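Local coordinates for protein kinase containing Z-DNA binding domains (Danio rerio, PDB 4LB5), which probably binds left-handed Z-DNA through the Z-alpha domain modelled here and, as a whole protein, probably phosphorylates translation initiation factor eIF2alpha, at residues K53-T58 / P65-V70. Residues are numbered along the deposited sequence; the frame is centred on the assembly and turned at random.
Sequences KQVFKT and PVWNLV
P65 lays its CB against CD of K57, 3.8 Å away, just where the bound DNA comes in: a phosphate packs on this proline. Next comes V66, whose backbone is paired in both directions with T58; T58 N reaches V66 O at 2.9 Å, while V66 CB sits by the threonine OG1. W67 turns to the other face of the hairpin. Its six-membered ring lies flat under the K57 side chain, with K57 CB 3.5 Å from the ring centroid and only 8° off the normal, a CH-pi contact. K57 comes off its backbone with CG between N and the carbonyl carbon (chi1 78°), which carries the chain on past CZ2 and CH2 of the six-membered ring before bends farther out lead the amine away. V55 CG2 approaches the same ring obliquely, 3.6 Å from W67 CE3, and Y47 of helix 39-51 meets the indole edge-to-face. N68 exchanges two backbone bonds with F56, the shorter being F56 N to N68 O at 2.8 Å; the phenyl ring leans alongside the asparagine, F56 CE1 3.8 Å from N68 CB. L69 leaves its backbone away from the partner strand and touches C17 and L20 of helix 10-23, though its CD1 still meets V55 CG1. Finally V70 N donates to Q54 O, almost straight at 177°, and V70 CG2 rests on K53 O. This is the beta hairpin, or wing, of a winged helix-turn-helix domain: backbone bonds zip the strands together, while K57 over the indole face and Y47 and L46 against it probably restrict its rotation and tie the wing to helix 39-51.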
loop_
_atom_site.group_PDB
_atom_site.type_symbol
_atom_site.label_atom_id
_atom_site.label_comp_id
_atom_site.label_asym_id
_atom_site.label_seq_id
_atom_site.Cartn_x
_atom_site.Cartn_y
_atom_site.Cartn_z
ATOM N N LYS B 53 0.676 6.114 -24.109
ATOM C CA LYS B 53 1.006 4.995 -25.001
ATOM C C LYS B 53 2.476 4.914 -25.432
ATOM O O LYS B 53 2.774 4.541 -26.567
ATOM C CB LYS B 53 0.093 4.995 -26.235
ATOM C CG LYS B 53 -1.373 4.741 -25.925
ATOM C CD LYS B 53 -1.563 3.417 -25.204
ATOM C CE LYS B 53 -2.998 3.244 -24.724
ATOM N NZ LYS B 53 -3.123 2.147 -23.719
ATOM N N GLN B 54 3.390 5.246 -24.527
ATOM C CA GLN B 54 4.814 5.152 -24.825
ATOM C C GLN B 54 5.427 3.910 -24.185
ATOM O O GLN B 54 6.404 3.360 -24.687
ATOM C CB GLN B 54 5.542 6.405 -24.350
ATOM C CG GLN B 54 5.035 7.679 -24.999
ATOM C CD GLN B 54 6.160 8.541 -25.523
ATOM O OE1 GLN B 54 6.624 8.352 -26.652
ATOM N NE2 GLN B 54 6.614 9.491 -24.707
ATOM N N VAL B 55 4.847 3.474 -23.074
ATOM C CA VAL B 55 5.246 2.224 -22.443
ATOM C C VAL B 55 4.013 1.366 -22.183
ATOM O O VAL B 55 2.880 1.847 -22.253
ATOM C CB VAL B 55 5.995 2.450 -21.108
ATOM C CG1 VAL B 55 7.199 3.374 -21.316
ATOM C CG2 VAL B 55 5.058 3.002 -20.043
ATOM N N PHE B 56 4.236 0.090 -21.898
ATOM C CA PHE B 56 3.136 -0.791 -21.523
ATOM C C PHE B 56 3.564 -1.688 -20.390
ATOM O O PHE B 56 4.757 -1.922 -20.189
ATOM C CB PHE B 56 2.632 -1.615 -22.710
ATOM C CG PHE B 56 3.525 -2.769 -23.096
ATOM C CD1 PHE B 56 4.547 -2.596 -24.020
ATOM C CD2 PHE B 56 3.321 -4.035 -22.565
ATOM C CE1 PHE B 56 5.353 -3.662 -24.401
ATOM C CE2 PHE B 56 4.131 -5.104 -22.939
ATOM C CZ PHE B 56 5.146 -4.912 -23.862
ATOM N N LYS B 57 2.588 -2.187 -19.642
ATOM C CA LYS B 57 2.895 -3.064 -18.531
ATOM C C LYS B 57 2.101 -4.353 -18.606
ATOM O O LYS B 57 0.975 -4.378 -19.103
ATOM C CB LYS B 57 2.636 -2.375 -17.193
ATOM C CG LYS B 57 1.171 -2.312 -16.779
ATOM C CD LYS B 57 1.058 -1.959 -15.285
ATOM C CE LYS B 57 -0.167 -1.108 -15.006
ATOM N NZ LYS B 57 -1.436 -1.753 -15.446
ATOM N N THR B 58 2.708 -5.425 -18.117
ATOM C CA THR B 58 2.001 -6.677 -17.923
ATOM C C THR B 58 2.045 -6.969 -16.434
ATOM O O THR B 58 3.033 -6.645 -15.757
ATOM C CB THR B 58 2.647 -7.829 -18.704
ATOM O OG1 THR B 58 3.966 -8.069 -18.199
ATOM C CG2 THR B 58 2.725 -7.485 -20.190
ATOM N N PRO B 65 4.356 -5.212 -11.512
ATOM C CA PRO B 65 4.172 -4.973 -12.947
ATOM C C PRO B 65 5.502 -4.978 -13.679
ATOM O O PRO B 65 6.486 -4.481 -13.142
ATOM C CB PRO B 65 3.554 -3.575 -12.987
ATOM C CG PRO B 65 2.796 -3.483 -11.694
ATOM C CD PRO B 65 3.660 -4.206 -10.688
ATOM N N VAL B 66 5.525 -5.551 -14.882
ATOM C CA VAL B 66 6.712 -5.556 -15.731
ATOM C C VAL B 66 6.496 -4.586 -16.892
ATOM O O VAL B 66 5.443 -4.614 -17.534
ATOM C CB VAL B 66 6.994 -6.971 -16.277
ATOM C CG1 VAL B 66 8.084 -6.933 -17.325
ATOM C CG2 VAL B 66 7.372 -7.904 -15.142
ATOM N N TRP B 67 7.485 -3.732 -17.156
ATOM C CA TRP B 67 7.322 -2.637 -18.109
ATOM C C TRP B 67 8.225 -2.755 -19.320
ATOM O O TRP B 67 9.339 -3.261 -19.223
ATOM C CB TRP B 67 7.630 -1.300 -17.437
ATOM C CG TRP B 67 6.722 -0.965 -16.315
ATOM C CD1 TRP B 67 6.862 -1.335 -15.006
ATOM C CD2 TRP B 67 5.529 -0.182 -16.389
ATOM N NE1 TRP B 67 5.819 -0.836 -14.263
ATOM C CE2 TRP B 67 4.982 -0.129 -15.091
ATOM C CE3 TRP B 67 4.855 0.468 -17.435
ATOM C CZ2 TRP B 67 3.811 0.566 -14.800
ATOM C CZ3 TRP B 67 3.679 1.149 -17.144
ATOM C CH2 TRP B 67 3.174 1.191 -15.837
ATOM N N ASN B 68 7.748 -2.255 -20.456
ATOM C CA ASN B 68 8.573 -2.147 -21.653
ATOM C C ASN B 68 8.071 -1.036 -22.565
ATOM O O ASN B 68 6.929 -0.583 -22.452
ATOM C CB ASN B 68 8.618 -3.480 -22.405
ATOM C CG ASN B 68 9.896 -3.659 -23.219
ATOM O OD1 ASN B 68 10.572 -2.690 -23.581
ATOM N ND2 ASN B 68 10.227 -4.912 -23.517
ATOM N N LEU B 69 8.944 -0.592 -23.452
ATOM C CA LEU B 69 8.604 0.383 -24.473
ATOM C C LEU B 69 7.554 -0.196 -25.422
ATOM O O LEU B 69 7.595 -1.382 -25.750
ATOM C CB LEU B 69 9.867 0.712 -25.282
ATOM C CG LEU B 69 10.544 2.082 -25.179
ATOM C CD1 LEU B 69 10.490 2.651 -23.787
ATOM C CD2 LEU B 69 11.993 1.971 -25.647
ATOM N N VAL B 70 6.628 0.644 -25.871
ATOM C CA VAL B 70 5.669 0.254 -26.905
ATOM C C VAL B 70 6.379 -0.015 -28.239
ATOM O O VAL B 70 6.072 -0.986 -28.941
ATOM C CB VAL B 70 4.564 1.330 -27.064
ATOM C CG1 VAL B 70 3.683 1.045 -28.260
ATOM C CG2 VAL B 70 3.724 1.413 -25.788
#